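Local atomic coordinates of cytochrome P450 CYP260B1 (Sorangium cellulosum, PDB entry 5HIW), a protein that belongs to the cytochrome P450 family of haem-thiolate proteins and holds protoporphyrin IX with its iron inside a largely helical fold. Residues H29-D34 with G289-A294; R61-G66 with A71-G76. One frame throughout, in Å; residues are numbered along the deposited sequence.

Contact 1: residues H29-D34 with G289-A294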
loop_
_atom_site.group_PDB
_atom_site.type_symbol
_atom_site.label_atom_id
_atom_site.label_comp_id
_atom_site.label_asym_id
_atom_site.label_seq_id
_atom_site.Cartn_x
_atom_site.Cartn_y
_atom_site.Cartn_z
ATOM N N HIS A 29 2.516 25.760 -8.724
ATOM C CA HIS A 29 3.136 25.895 -7.391
ATOM C C HIS A 29 3.445 24.467 -6.861
ATOM O O HIS A 29 2.562 23.647 -6.823
ATOM C CB HIS A 29 2.194 26.536 -6.334
ATOM C CG HIS A 29 1.583 27.848 -6.747
ATOM N ND1 HIS A 29 0.473 27.916 -7.555
ATOM C CD2 HIS A 29 1.944 29.129 -6.489
ATOM C CE1 HIS A 29 0.195 29.191 -7.808
ATOM N NE2 HIS A 29 1.065 29.945 -7.155
ATOM N N SER A 30 4.627 24.277 -6.315
ATOM C CA SER A 30 4.940 23.042 -5.626
ATOM C C SER A 30 4.198 22.851 -4.307
ATOM O O SER A 30 3.648 21.756 -4.054
ATOM C CB SER A 30 6.462 22.946 -5.418
ATOM O OG SER A 30 6.805 21.683 -4.818
ATOM N N VAL A 31 4.180 23.893 -3.478
ATOM C CA VAL A 31 3.597 23.882 -2.131
ATOM C C VAL A 31 2.359 24.797 -2.090
ATOM O O VAL A 31 2.410 25.951 -2.540
ATOM C CB VAL A 31 4.664 24.319 -1.073
ATOM C CG1 VAL A 31 4.130 24.193 0.328
ATOM C CG2 VAL A 31 5.926 23.499 -1.210
ATOM N N TYR A 32 1.256 24.277 -1.601
ATOM C CA TYR A 32 -0.054 24.942 -1.666
ATOM C C TYR A 32 -0.867 24.352 -0.579
ATOM O O TYR A 32 -0.520 23.270 -0.058
ATOM C CB TYR A 32 -0.698 24.797 -3.042
ATOM C CG TYR A 32 -1.431 23.512 -3.193
ATOM C CD1 TYR A 32 -0.741 22.351 -3.543
ATOM C CD2 TYR A 32 -2.760 23.417 -2.940
ATOM C CE1 TYR A 32 -1.392 21.119 -3.636
ATOM C CE2 TYR A 32 -3.418 22.213 -3.028
ATOM C CZ TYR A 32 -2.700 21.048 -3.402
ATOM O OH TYR A 32 -3.296 19.817 -3.387
ATOM N N PHE A 33 -1.932 25.025 -0.152
ATOM C CA PHE A 33 -2.735 24.531 0.936
ATOM C C PHE A 33 -3.919 23.979 0.220
ATOM O O PHE A 33 -4.629 24.690 -0.524
ATOM C CB PHE A 33 -3.124 25.653 1.943
ATOM C CG PHE A 33 -3.964 25.216 3.086
ATOM C CD1 PHE A 33 -5.339 25.051 2.968
ATOM C CD2 PHE A 33 -3.395 24.998 4.332
ATOM C CE1 PHE A 33 -6.069 24.632 4.042
ATOM C CE2 PHE A 33 -4.148 24.563 5.410
ATOM C CZ PHE A 33 -5.502 24.381 5.270
ATOM N N ASP A 34 -4.152 22.691 0.431
ATOM C CA ASP A 34 -5.320 22.051 -0.132
ATOM C C ASP A 34 -6.474 22.154 0.836
ATOM O O ASP A 34 -6.471 21.591 1.906
ATOM C CB ASP A 34 -5.057 20.578 -0.457
ATOM C CG ASP A 34 -6.098 20.012 -1.347
ATOM O OD1 ASP A 34 -7.208 19.745 -0.856
ATOM O OD2 ASP A 34 -5.827 19.876 -2.565
ATOM N N GLY A 289 9.994 25.014 -1.490
ATOM C CA GLY A 289 9.427 25.736 -2.616
ATOM C C GLY A 289 9.004 27.136 -2.286
ATOM O O GLY A 289 8.031 27.608 -2.877
ATOM N N GLY A 290 9.669 27.789 -1.314
ATOM C CA GLY A 290 9.622 29.239 -1.181
ATOM C C GLY A 290 8.549 29.655 -0.219
ATOM O O GLY A 290 8.311 30.841 0.028
ATOM N N GLU A 291 7.877 28.663 0.321
ATOM C CA GLU A 291 6.839 28.908 1.221
ATOM C C GLU A 291 7.408 28.546 2.552
ATOM O O GLU A 291 8.242 27.631 2.643
ATOM C CB GLU A 291 5.648 28.042 0.874
ATOM C CG GLU A 291 5.085 28.305 -0.519
ATOM C CD GLU A 291 4.396 29.674 -0.680
ATOM O OE1 GLU A 291 3.918 30.247 0.306
ATOM O OE2 GLU A 291 4.299 30.156 -1.816
ATOM N N THR A 292 6.922 29.240 3.578
ATOM C CA THR A 292 7.347 29.021 4.938
ATOM C C THR A 292 6.425 28.117 5.638
ATOM O O THR A 292 5.187 28.259 5.576
ATOM C CB THR A 292 7.416 30.360 5.689
ATOM O OG1 THR A 292 8.639 30.984 5.309
ATOM C CG2 THR A 292 7.351 30.166 7.219
ATOM N N LEU A 293 7.043 27.178 6.330
ATOM C CA LEU A 293 6.331 26.195 7.059
ATOM C C LEU A 293 6.721 26.340 8.518
ATOM O O LEU A 293 7.840 26.036 8.905
ATOM C CB LEU A 293 6.676 24.806 6.491
ATOM C CG LEU A 293 6.456 24.701 4.956
ATOM C CD1 LEU A 293 7.002 23.394 4.406
ATOM C CD2 LEU A 293 4.967 24.814 4.647
ATOM N N ALA A 294 5.788 26.839 9.318
ATOM C CA ALA A 294 6.002 26.999 10.757
ATOM C C ALA A 294 6.282 25.658 11.452
ATOM O O ALA A 294 5.639 24.639 11.108
ATOM C CB ALA A 294 4.768 27.637 11.374
HETATM O O HOH W 1 5.812 26.411 -4.051
HETATM O O HOH W 2 3.616 28.047 -3.601
#
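In the beta-sheet lobe of this P450, strand 31-34 of the six-stranded mixed sheet is approached by the two-stranded hairpin 286-293, and Val31 meets Glu291 where they come together. The two side chains slide past one another in opposite directions: Val31 CB lies 4.0 Å from Glu291 CG, so it is the aliphatic stem of the glutamate, not its carboxylate, that packs on the valine. After the bend at chi2 (-69°) the carboxylate runs on beyond Val31, and a water spans the gap, donating to both Glu291 OE2, at 2.8 Å, and Val31 O, at 2.6 Å. A second water accepts from Val31 N at 3.1 Å and donates to Gly289 O at 2.8 Å. Both backbone polar groups of Val31 therefore face the hairpin through water, while the neighbouring Ser30 and Tyr32 make the direct backbone bonds to Leu43 and Val41 on the strand 39-42 side. In a beta strand the backbone polar groups of successive residues turn to alternate edges, which explains the division. Gly289 sits in the hairpin turn with positive phi (44°), a conformation glycine adopts easily. Further along, Val31 CG1 reaches Leu293 CD2 at 4.4 Å, a loose apolar touch, and Ile288 of the partner strand packs on both residues, branched aliphatic chains suiting this buried side of the hairpin.

Contact 2: residues R61-G66 with A71-G76; sequences RTYDTG and ALVTLG. With HEM (protoporphyrin IX containing Fe), chain B.
Tyr63 and Val73 cross at about a right angle, the valine lying over one face of the phenol ring. Val73 CG1 makes the CH-pi contact, 4.0 Å from the Tyr63 ring centroid and 16° off the ring normal, and Val73 CG2 extends the cover to the rim, 3.7 Å from Tyr63 CE2. With CG1 between the backbone N and the carbonyl carbon (chi1 76°), both methyls of the valine are turned onto the ring. In the conformer described, one of two modelled, Tyr63 OH donates to propionate oxygen HEM O2A at 2.7 Å, and that oxygen lies in the ring plane, at its edge. Asp64 and Thr74 also cross at about a right angle, with Thr74 CB 3.9 Å from Asp64 CG. Here threonine serves twice: its methyl packs on Asp64 CA at 3.8 Å, while OG1 donates to Ala71 O at 2.6 Å, in the carbonyl plane on a lone pair, beside the backbone bond from Thr74 N. A water donates to both Asp64 OD2 and Thr74 OG1, and Asp64 OD1 accepts from Gly70 N inside the connecting loop. Asp64 centres an inverse gamma turn. Val73 CA, 3.2 Å from HEM O1D, and Leu72 CD2, beside HEM O2D, contact the other propionate without bonding. Two short 3-10 turns folded together, ahead of helix 77-90, thus form part of the propionate side of the P450 haem pocket.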
loop_
_atom_site.group_PDB
_atom_site.type_symbol
_atom_site.label_atom_id
_atom_site.label_comp_id
_atom_site.label_asym_id
_atom_site.label_seq_id
_atom_site.Cartn_x
_atom_site.Cartn_y
_atom_site.Cartn_z
ATOM N N ARG A 61 6.046 12.291 13.667
ATOM C CA ARG A 61 5.365 12.482 14.963
ATOM C C ARG A 61 3.850 12.322 14.863
ATOM O O ARG A 61 3.225 11.764 15.769
ATOM C CB ARG A 61 5.716 13.898 15.508
ATOM C CG ARG A 61 5.093 14.225 16.881
ATOM C CD ARG A 61 5.233 15.681 17.195
ATOM N NE ARG A 61 6.603 15.990 17.460
ATOM C CZ ARG A 61 7.173 15.878 18.666
ATOM N NH1 ARG A 61 6.487 15.435 19.715
ATOM N NH2 ARG A 61 8.439 16.188 18.810
ATOM N N THR A 62 3.275 12.726 13.724
ATOM C CA THR A 62 1.805 12.705 13.560
ATOM C C THR A 62 1.264 11.309 13.593
ATOM O O THR A 62 0.124 11.099 13.999
ATOM C CB THR A 62 1.295 13.378 12.275
ATOM O OG1 THR A 62 1.760 12.652 11.150
ATOM C CG2 THR A 62 1.727 14.809 12.158
ATOM N N TYR A 63 2.099 10.318 13.270
ATOM C CA TYR A 63 1.664 8.918 13.283
ATOM C C TYR A 63 1.642 8.353 14.687
ATOM O O TYR A 63 1.088 7.296 14.879
ATOM C CB TYR A 63 2.642 7.978 12.564
ATOM C CG TYR A 63 2.616 7.823 11.056
ATOM C CD1 TYR A 63 1.639 7.044 10.405
ATOM C CD2 TYR A 63 3.674 8.306 10.291
ATOM C CE1 TYR A 63 1.672 6.871 9.011
ATOM C CE2 TYR A 63 3.731 8.111 8.913
ATOM C CZ TYR A 63 2.735 7.403 8.270
ATOM O OH TYR A 63 2.854 7.219 6.901
ATOM N N ASP A 64 2.322 9.005 15.646
ATOM C CA ASP A 64 2.605 8.421 17.000
ATOM C C ASP A 64 1.458 8.641 17.995
ATOM O O ASP A 64 1.570 9.423 18.951
ATOM C CB ASP A 64 3.894 9.028 17.521
ATOM C CG ASP A 64 4.552 8.217 18.595
ATOM O OD1 ASP A 64 4.141 7.095 18.890
ATOM O OD2 ASP A 64 5.585 8.701 19.121
ATOM N N THR A 65 0.387 7.900 17.745
ATOM C CA THR A 65 -0.877 8.059 18.415
ATOM C C THR A 65 -1.693 6.769 18.289
ATOM O O THR A 65 -1.543 5.950 17.339
ATOM C CB THR A 65 -1.665 9.256 17.860
ATOM O OG1 THR A 65 -2.793 9.491 18.701
ATOM C CG2 THR A 65 -2.181 8.964 16.460
ATOM N N GLY A 66 -2.558 6.577 19.268
ATOM C CA GLY A 66 -3.435 5.445 19.271
ATOM C C GLY A 66 -2.665 4.177 19.163
ATOM O O GLY A 66 -1.609 4.049 19.782
ATOM N N ALA A 71 5.299 2.557 17.296
ATOM C CA ALA A 71 5.503 1.574 16.212
ATOM C C ALA A 71 6.645 1.999 15.258
ATOM O O ALA A 71 7.113 3.144 15.280
ATOM C CB ALA A 71 4.211 1.359 15.416
ATOM N N LEU A 72 7.099 1.062 14.456
ATOM C CA LEU A 72 8.246 1.303 13.568
ATOM C C LEU A 72 8.282 2.664 12.836
ATOM O O LEU A 72 9.295 3.413 12.876
ATOM C CB LEU A 72 8.366 0.117 12.599
ATOM C CG LEU A 72 9.446 0.215 11.539
ATOM C CD1 LEU A 72 10.823 0.126 12.157
ATOM C CD2 LEU A 72 9.353 -0.852 10.488
ATOM N N VAL A 73 7.195 3.001 12.161
ATOM C CA VAL A 73 7.158 4.211 11.383
ATOM C C VAL A 73 7.256 5.522 12.168
ATOM O O VAL A 73 7.569 6.534 11.600
ATOM C CB VAL A 73 5.893 4.238 10.482
ATOM C CG1 VAL A 73 4.654 4.569 11.293
ATOM C CG2 VAL A 73 6.071 5.252 9.352
ATOM N N THR A 74 6.982 5.463 13.439
ATOM C CA THR A 74 7.048 6.638 14.388
ATOM C C THR A 74 8.461 6.952 14.908
ATOM O O THR A 74 8.722 8.072 15.438
ATOM C CB THR A 74 6.234 6.377 15.649
ATOM O OG1 THR A 74 6.836 5.396 16.554
ATOM C CG2 THR A 74 4.793 5.914 15.208
ATOM N N LEU A 75 9.311 5.956 14.770
ATOM C CA LEU A 75 10.687 5.939 15.264
ATOM C C LEU A 75 11.663 6.699 14.373
ATOM O O LEU A 75 11.534 6.754 13.154
ATOM C CB LEU A 75 11.174 4.504 15.361
ATOM C CG LEU A 75 10.430 3.497 16.261
ATOM C CD1 LEU A 75 11.155 2.175 16.392
ATOM C CD2 LEU A 75 10.134 4.021 17.654
ATOM N N GLY A 76 12.661 7.293 15.000
ATOM C CA GLY A 76 13.786 7.910 14.279
ATOM C C GLY A 76 15.077 7.359 14.874
ATOM O O GLY A 76 15.076 6.417 15.655
HETATM C CHA HEM B . 5.925 2.121 5.014
HETATM C CHB HEM B . 3.297 2.042 0.925
HETATM C CHC HEM B . 2.740 -2.704 1.371
HETATM C CHD HEM B . 4.478 -2.377 5.824
HETATM C C1A HEM B . 5.335 2.512 3.846
HETATM C C2A HEM B . 5.354 3.823 3.298
HETATM C C3A HEM B . 4.647 3.795 2.125
HETATM C C4A HEM B . 4.085 2.481 2.009
HETATM C CMA HEM B . 4.386 4.997 1.195
HETATM C CAA HEM B . 6.154 5.006 3.830
HETATM C CBA HEM B . 5.401 5.658 5.002
HETATM C CGA HEM B . 5.990 6.967 5.401
HETATM O O1A HEM B . 7.156 7.290 5.000
HETATM O O2A HEM B . 5.261 7.820 5.966
HETATM C C1B HEM B . 2.879 0.784 0.715
HETATM C C2B HEM B . 2.209 0.389 -0.494
HETATM C C3B HEM B . 2.069 -0.979 -0.362
HETATM C C4B HEM B . 2.619 -1.388 0.933
HETATM C CMB HEM B . 1.683 1.226 -1.673
HETATM C CAB HEM B . 1.382 -1.758 -1.363
HETATM C CBB HEM B . 0.894 -2.952 -1.300
HETATM C C1C HEM B . 3.180 -3.047 2.649
HETATM C C2C HEM B . 3.176 -4.400 3.117
HETATM C C3C HEM B . 3.665 -4.293 4.389
HETATM C C4C HEM B . 3.907 -2.920 4.693
HETATM C CMC HEM B . 2.695 -5.532 2.240
HETATM C CAC HEM B . 3.911 -5.378 5.359
HETATM C CBC HEM B . 4.216 -6.599 4.945
HETATM C C1D HEM B . 5.012 -1.097 5.915
HETATM C C2D HEM B . 5.723 -0.691 7.157
HETATM C C3D HEM B . 6.121 0.557 6.946
HETATM C C4D HEM B . 5.686 0.888 5.580
HETATM C CMD HEM B . 5.881 -1.482 8.441
HETATM C CAD HEM B . 6.970 1.451 7.866
HETATM C CBD HEM B . 8.425 1.273 7.478
HETATM C CGD HEM B . 9.382 2.093 8.355
HETATM O O1D HEM B . 9.000 3.113 9.006
HETATM O O2D HEM B . 10.615 1.774 8.440
HETATM N NA HEM B . 4.552 1.694 3.003
HETATM N NB HEM B . 3.204 -0.309 1.442
HETATM N NC HEM B . 3.661 -2.192 3.539
HETATM N ND HEM B . 4.997 -0.100 4.997
HETATM FE FE HEM B . 4.155 -0.212 3.251
HETATM O O HOH W 3 7.710 6.802 18.578
HETATM O O HOH W 4 2.175 0.376 4.252
#

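How the contacts relate
Contact 2 lies within the 254 residues that separate the two segments of contact 1, yet the sites do not touch: their centres are 24 Å apart and their nearest atoms about 11 Å. The mixed sheet connects them. Strand 31-34 of contact 1 lies near one edge of it, and strand 58-59, which leads into the loop of contact 2, forms the other edge; strand 277-282, next to 58-59, supplies Ile278 against Tyr63 before the chain runs on to the hairpin of contact 1. Contact 2 borders the haem, which is also hydrogen-bonded to His80, Arg84, Arg280 and His336, whereas contact 1 joins peripheral strands, and its centre lies about 26 Å from the centre of the chain.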